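Local structure of dephospho-CoA kinase (4ZO4) at residues 55-60 / 82-87; 142-147 / 156-161. The protein probably catalyses the last step of coenzyme A synthesis, the ATP-dependent phosphorylation of the 3'-hydroxyl of dephospho-coenzyme A. One frame throughout, in Å; residues are numbered along the deposited sequence.

Interaction 1 of 2, residues 55-60 / 82-87; sequences SPFSLK and KEAKKI
In the helical region of this kinase between strands 31-34 and 114-117, the turn after helix 47-54 meets the start of helix 82-109, with Phe57 reaching over to Ala84 and Glu83. Residues 55-57 form a short 3-10 turn, and Phe57 is its one residue that touches 82-87. With chi1 at -70°, its CG lies anti to the carbonyl carbon, and the ring is carried out to the helix. There the methyl of Ala84 stands over the middle of one face: CB is 4.1 Å from the centroid of the Phe57 ring and 8° off the ring normal, a well-centred CH-pi contact. Alanine suits the place because its single methyl lets a broad ring lie close to the helix backbone. Glu83 comes to the rim instead. Its carboxylate carbon lies in the ring plane, and OE2 of Glu83 is 3.4 Å from CZ of Phe57. The carboxylate and ring planes are 65° apart. Ile77 of helix 71-80 also packs on Phe57 and on Ala84, while Phe54 touches Ala84. The carboxylate of Glu83 has its strong partners in the second subunit: OE2 forms a salt bridge with NE of Arg161 there, and OE1 a hydrogen bond with OG of Ser164. The chemistry is thus divided: the electron-rich face of the phenyl ring receives a methyl, whereas its slightly positive rim would be compatible with the anion beside it, whose charge is probably stabilised mostly by its partners across the subunit interface.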
loop_
_atom_site.group_PDB
_atom_site.type_symbol
_atom_site.label_atom_id
_atom_site.label_comp_id
_atom_site.label_asym_id
_atom_site.label_seq_id
_atom_site.Cartn_x
_atom_site.Cartn_y
_atom_site.Cartn_z
ATOM N N SER A 55 22.765 -8.454 -4.422
ATOM C CA SER A 55 23.270 -9.730 -4.924
ATOM C C SER A 55 22.615 -10.934 -4.258
ATOM O O SER A 55 22.314 -11.896 -4.957
ATOM C CB SER A 55 24.799 -9.833 -4.818
ATOM O OG SER A 55 25.242 -9.819 -3.475
ATOM N N PRO A 56 22.349 -10.887 -2.936
ATOM C CA PRO A 56 21.641 -12.080 -2.379
ATOM C C PRO A 56 20.222 -12.370 -2.910
ATOM O O PRO A 56 19.597 -13.328 -2.453
ATOM C CB PRO A 56 21.572 -11.800 -0.853
ATOM C CG PRO A 56 21.944 -10.374 -0.664
ATOM C CD PRO A 56 22.789 -9.968 -1.869
ATOM N N PHE A 57 19.698 -11.538 -3.817
ATOM C CA PHE A 57 18.376 -11.768 -4.411
ATOM C C PHE A 57 18.439 -12.488 -5.746
ATOM O O PHE A 57 17.417 -12.960 -6.248
ATOM C CB PHE A 57 17.647 -10.452 -4.617
ATOM C CG PHE A 57 17.220 -9.805 -3.353
ATOM C CD1 PHE A 57 16.067 -10.219 -2.709
ATOM C CD2 PHE A 57 17.954 -8.764 -2.812
ATOM C CE1 PHE A 57 15.658 -9.605 -1.538
ATOM C CE2 PHE A 57 17.545 -8.136 -1.648
ATOM C CZ PHE A 57 16.402 -8.559 -1.009
ATOM N N SER A 58 19.632 -12.550 -6.325
ATOM C CA SER A 58 19.816 -13.134 -7.636
ATOM C C SER A 58 21.071 -13.972 -7.628
ATOM O O SER A 58 21.928 -13.818 -6.766
ATOM C CB SER A 58 19.930 -12.038 -8.692
ATOM O OG SER A 58 20.238 -12.584 -9.966
ATOM N N LEU A 59 21.135 -14.898 -8.577
ATOM C CA LEU A 59 22.350 -15.653 -8.866
ATOM C C LEU A 59 23.170 -14.872 -9.876
ATOM O O LEU A 59 24.367 -15.118 -10.029
ATOM C CB LEU A 59 22.013 -17.037 -9.437
ATOM C CG LEU A 59 21.225 -18.003 -8.539
ATOM C CD1 LEU A 59 21.018 -19.345 -9.251
ATOM C CD2 LEU A 59 21.903 -18.207 -7.180
ATOM N N LYS A 60 22.520 -13.923 -10.551
ATOM C CA LYS A 60 23.148 -13.159 -11.622
ATOM C C LYS A 60 24.073 -12.119 -11.035
ATOM O O LYS A 60 24.279 -12.071 -9.817
ATOM C CB LYS A 60 22.084 -12.510 -12.517
ATOM C CG LYS A 60 21.057 -13.499 -13.070
ATOM C CD LYS A 60 21.700 -14.700 -13.781
ATOM C CE LYS A 60 20.708 -15.828 -14.024
ATOM N NZ LYS A 60 20.479 -16.660 -12.809
ATOM N N LYS A 82 9.376 -7.750 -3.137
ATOM C CA LYS A 82 8.861 -6.655 -2.315
ATOM C C LYS A 82 9.927 -6.091 -1.359
ATOM O O LYS A 82 10.023 -4.891 -1.131
ATOM C CB LYS A 82 7.647 -7.162 -1.528
ATOM C CG LYS A 82 6.647 -6.118 -1.049
ATOM C CD LYS A 82 5.377 -6.797 -0.530
ATOM C CE LYS A 82 4.363 -5.808 0.039
ATOM N NZ LYS A 82 3.081 -6.473 0.422
ATOM N N GLU A 83 10.738 -6.969 -0.814
ATOM C CA GLU A 83 11.748 -6.581 0.141
ATOM C C GLU A 83 12.820 -5.798 -0.580
ATOM O O GLU A 83 13.339 -4.816 -0.047
ATOM C CB GLU A 83 12.358 -7.829 0.811
ATOM C CG GLU A 83 13.397 -7.535 1.887
ATOM C CD GLU A 83 14.417 -8.650 2.074
ATOM O OE1 GLU A 83 14.017 -9.831 2.055
ATOM O OE2 GLU A 83 15.618 -8.338 2.250
ATOM N N ALA A 84 13.167 -6.236 -1.788
ATOM C CA ALA A 84 14.189 -5.549 -2.599
ATOM C C ALA A 84 13.708 -4.164 -2.946
ATOM O O ALA A 84 14.438 -3.201 -2.843
ATOM C CB ALA A 84 14.471 -6.312 -3.859
ATOM N N LYS A 85 12.459 -4.069 -3.345
ATOM C CA LYS A 85 11.880 -2.803 -3.686
ATOM C C LYS A 85 11.953 -1.830 -2.525
ATOM O O LYS A 85 12.360 -0.684 -2.703
ATOM C CB LYS A 85 10.424 -2.985 -4.098
ATOM C CG LYS A 85 9.843 -1.819 -4.895
ATOM C CD LYS A 85 8.356 -1.646 -4.638
ATOM C CE LYS A 85 7.566 -2.944 -4.782
ATOM N NZ LYS A 85 6.115 -2.767 -4.482
ATOM N N LYS A 86 11.547 -2.248 -1.329
ATOM C CA LYS A 86 11.553 -1.302 -0.219
ATOM C C LYS A 86 12.977 -0.907 0.089
ATOM O O LYS A 86 13.257 0.249 0.341
ATOM C CB LYS A 86 10.869 -1.857 1.011
ATOM C CG LYS A 86 9.362 -1.977 0.869
ATOM C CD LYS A 86 8.698 -2.392 2.179
ATOM C CE LYS A 86 7.210 -2.714 1.970
ATOM N NZ LYS A 86 6.401 -2.801 3.230
ATOM N N ILE A 87 13.909 -1.844 0.027
ATOM C CA ILE A 87 15.277 -1.493 0.362
ATOM C C ILE A 87 15.787 -0.454 -0.633
ATOM O O ILE A 87 16.391 0.555 -0.231
ATOM C CB ILE A 87 16.173 -2.733 0.452
ATOM C CG1 ILE A 87 15.795 -3.572 1.676
ATOM C CG2 ILE A 87 17.618 -2.353 0.672
ATOM C CD1 ILE A 87 16.483 -4.917 1.701
#

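Interaction 2 of 2, residues 142-147 / 156-161; sequences LSLKRI and EAAKAR
The face of the peptide group between Ala158 and Lys159 is met by Leu144: its CD1 stands almost directly above the carbonyl carbon, 4.0 Å from C of Ala158. The flat guanidinium of Arg161 is turned to another partner, NH1 forming a salt bridge with OD2 of Asp151. What Arg161 gives to the contact is its aliphatic stem, CD lying 4.3 Å from CG2 of Ile147. The two apolar branches converge on one methyl. CD1 of Leu144 is 3.4 Å from CB of Ala158, and CG2 of Ile147 approaches that same CB at 4.2 Å. The bond from CA to CB of Leu144 does not aim at helix 155-172; with CG anti to the backbone N (chi1 -176°), the chain carries CD1 across to it. Ile147 uses the branch at its beta carbon, since its side chain already leaves the backbone toward helix 155-172 and the short CG2 methyl is enough to meet Ala158. The small alanine at 158 allows the backbones to come close, the CA atoms of Ile147 and Ala158 being 6.1 Å apart. Just before helix 144-151, Ser143 occupies the N-cap position, its OG accepting a weak bond from N of Arg146. Leu155 touches Leu144 from the same chain, and Ile166 of the third subunit packs on it as well. Two successive helices joined by a short loop and packed steeply across each other, with alanine and branched apolar residues between them, make a helix-loop-helix unit; placed after strand 132-136 of a P-loop kinase fold, it probably corresponds to the lid region.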
loop_
_atom_site.group_PDB
_atom_site.type_symbol
_atom_site.label_atom_id
_atom_site.label_comp_id
_atom_site.label_asym_id
_atom_site.label_seq_id
_atom_site.Cartn_x
_atom_site.Cartn_y
_atom_site.Cartn_z
ATOM N N LEU A 142 -12.343 11.184 -18.643
ATOM C CA LEU A 142 -12.258 10.211 -17.593
ATOM C C LEU A 142 -13.445 9.267 -17.736
ATOM O O LEU A 142 -14.219 9.052 -16.791
ATOM C CB LEU A 142 -12.249 10.912 -16.235
ATOM C CG LEU A 142 -11.162 11.982 -16.069
ATOM C CD1 LEU A 142 -11.229 12.596 -14.682
ATOM C CD2 LEU A 142 -9.775 11.417 -16.310
ATOM N N SER A 143 -13.569 8.712 -18.936
ATOM C CA SER A 143 -14.630 7.778 -19.284
ATOM C C SER A 143 -13.990 6.495 -19.701
ATOM O O SER A 143 -13.234 6.461 -20.671
ATOM C CB SER A 143 -15.441 8.290 -20.471
ATOM O OG SER A 143 -16.306 7.288 -20.963
ATOM N N LEU A 144 -14.307 5.430 -18.987
ATOM C CA LEU A 144 -13.769 4.129 -19.310
ATOM C C LEU A 144 -14.047 3.725 -20.754
ATOM O O LEU A 144 -13.132 3.363 -21.487
ATOM C CB LEU A 144 -14.372 3.078 -18.396
ATOM C CG LEU A 144 -13.785 1.694 -18.608
ATOM C CD1 LEU A 144 -12.302 1.722 -18.306
ATOM C CD2 LEU A 144 -14.503 0.718 -17.715
ATOM N N LYS A 145 -15.311 3.805 -21.153
ATOM C CA LYS A 145 -15.776 3.194 -22.407
ATOM C C LYS A 145 -15.168 3.914 -23.608
ATOM O O LYS A 145 -14.794 3.293 -24.607
ATOM C CB LYS A 145 -17.315 3.227 -22.538
ATOM C CG LYS A 145 -18.147 3.151 -21.249
ATOM C CD LYS A 145 -18.106 1.776 -20.592
ATOM C CE LYS A 145 -19.318 1.555 -19.700
ATOM N NZ LYS A 145 -19.795 0.148 -19.782
ATOM N N ARG A 146 -15.066 5.230 -23.495
ATOM C CA ARG A 146 -14.443 6.016 -24.526
ATOM C C ARG A 146 -12.939 5.750 -24.637
ATOM O O ARG A 146 -12.339 6.064 -25.647
ATOM C CB ARG A 146 -14.734 7.508 -24.308
ATOM C CG ARG A 146 -16.202 7.931 -24.530
ATOM C CD ARG A 146 -16.693 7.701 -25.961
ATOM N NE ARG A 146 -17.485 8.815 -26.494
ATOM C CZ ARG A 146 -16.982 9.905 -27.099
ATOM N NH1 ARG A 146 -15.668 10.070 -27.246
ATOM N NH2 ARG A 146 -17.801 10.851 -27.555
ATOM N N ILE A 147 -12.323 5.180 -23.608
ATOM C CA ILE A 147 -10.907 4.817 -23.686
ATOM C C ILE A 147 -10.693 3.475 -24.403
ATOM O O ILE A 147 -9.694 3.291 -25.108
ATOM C CB ILE A 147 -10.258 4.772 -22.286
ATOM C CG1 ILE A 147 -10.232 6.176 -21.654
ATOM C CG2 ILE A 147 -8.839 4.217 -22.372
ATOM C CD1 ILE A 147 -9.832 6.198 -20.188
ATOM N N GLU A 156 -9.027 -4.127 -18.590
ATOM C CA GLU A 156 -7.916 -4.073 -17.641
ATOM C C GLU A 156 -6.981 -2.930 -17.925
ATOM O O GLU A 156 -6.647 -2.169 -17.025
ATOM C CB GLU A 156 -7.106 -5.382 -17.629
ATOM C CG GLU A 156 -7.878 -6.623 -17.171
ATOM C CD GLU A 156 -8.687 -7.273 -18.295
ATOM O OE1 GLU A 156 -8.148 -7.465 -19.419
ATOM O OE2 GLU A 156 -9.875 -7.580 -18.063
ATOM N N ALA A 157 -6.529 -2.826 -19.164
ATOM C CA ALA A 157 -5.607 -1.768 -19.542
ATOM C C ALA A 157 -6.294 -0.369 -19.495
ATOM O O ALA A 157 -5.678 0.649 -19.137
ATOM C CB ALA A 157 -5.045 -2.051 -20.917
ATOM N N ALA A 158 -7.572 -0.328 -19.832
ATOM C CA ALA A 158 -8.310 0.910 -19.743
ATOM C C ALA A 158 -8.353 1.386 -18.300
ATOM O O ALA A 158 -8.217 2.583 -18.012
ATOM C CB ALA A 158 -9.704 0.718 -20.291
ATOM N N LYS A 159 -8.513 0.442 -17.387
ATOM C CA LYS A 159 -8.600 0.753 -15.962
ATOM C C LYS A 159 -7.327 1.438 -15.546
ATOM O O LYS A 159 -7.353 2.463 -14.873
ATOM C CB LYS A 159 -8.756 -0.532 -15.182
ATOM C CG LYS A 159 -9.170 -0.345 -13.746
ATOM C CD LYS A 159 -8.613 -1.463 -12.886
ATOM C CE LYS A 159 -8.999 -1.252 -11.436
ATOM N NZ LYS A 159 -7.792 -1.302 -10.570
ATOM N N ALA A 160 -6.203 0.872 -15.971
ATOM C CA ALA A 160 -4.883 1.405 -15.642
ATOM C C ALA A 160 -4.716 2.836 -16.142
ATOM O O ALA A 160 -4.277 3.753 -15.416
ATOM C CB ALA A 160 -3.833 0.533 -16.275
ATOM N N ARG A 161 -5.071 3.020 -17.407
ATOM C CA ARG A 161 -4.918 4.267 -18.014
ATOM C C ARG A 161 -5.778 5.294 -17.306
ATOM O O ARG A 161 -5.326 6.398 -17.004
ATOM C CB ARG A 161 -5.300 4.163 -19.492
ATOM C CG ARG A 161 -4.677 5.295 -20.277
ATOM C CD ARG A 161 -4.694 5.041 -21.747
ATOM N NE ARG A 161 -3.468 5.521 -22.376
ATOM C CZ ARG A 161 -3.351 5.735 -23.681
ATOM N NH1 ARG A 161 -4.387 5.531 -24.492
ATOM N NH2 ARG A 161 -2.199 6.170 -24.180
#

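In the fold
Interactions 1 and 2 do not touch within one chain: their centres are 33 Å apart and their nearest atoms about 15 Å. The tetramer brings such regions together. The polar partners of Glu83 lie on the second subunit, on the helix used in its interaction 2, and Lys86 packs on Ala160 there. The relation runs back, as Ala160 of this chain packs on Ile87, and Arg161 on Lys52, of the second subunit. Interaction 1 is remote from the predicted ATP site of its own chain, whereas Leu59 beside it packs on Ser19 of that site in the second subunit; in interaction 2, the Arg161 side chain lies about 11 Å from that of Ala15 of this chain.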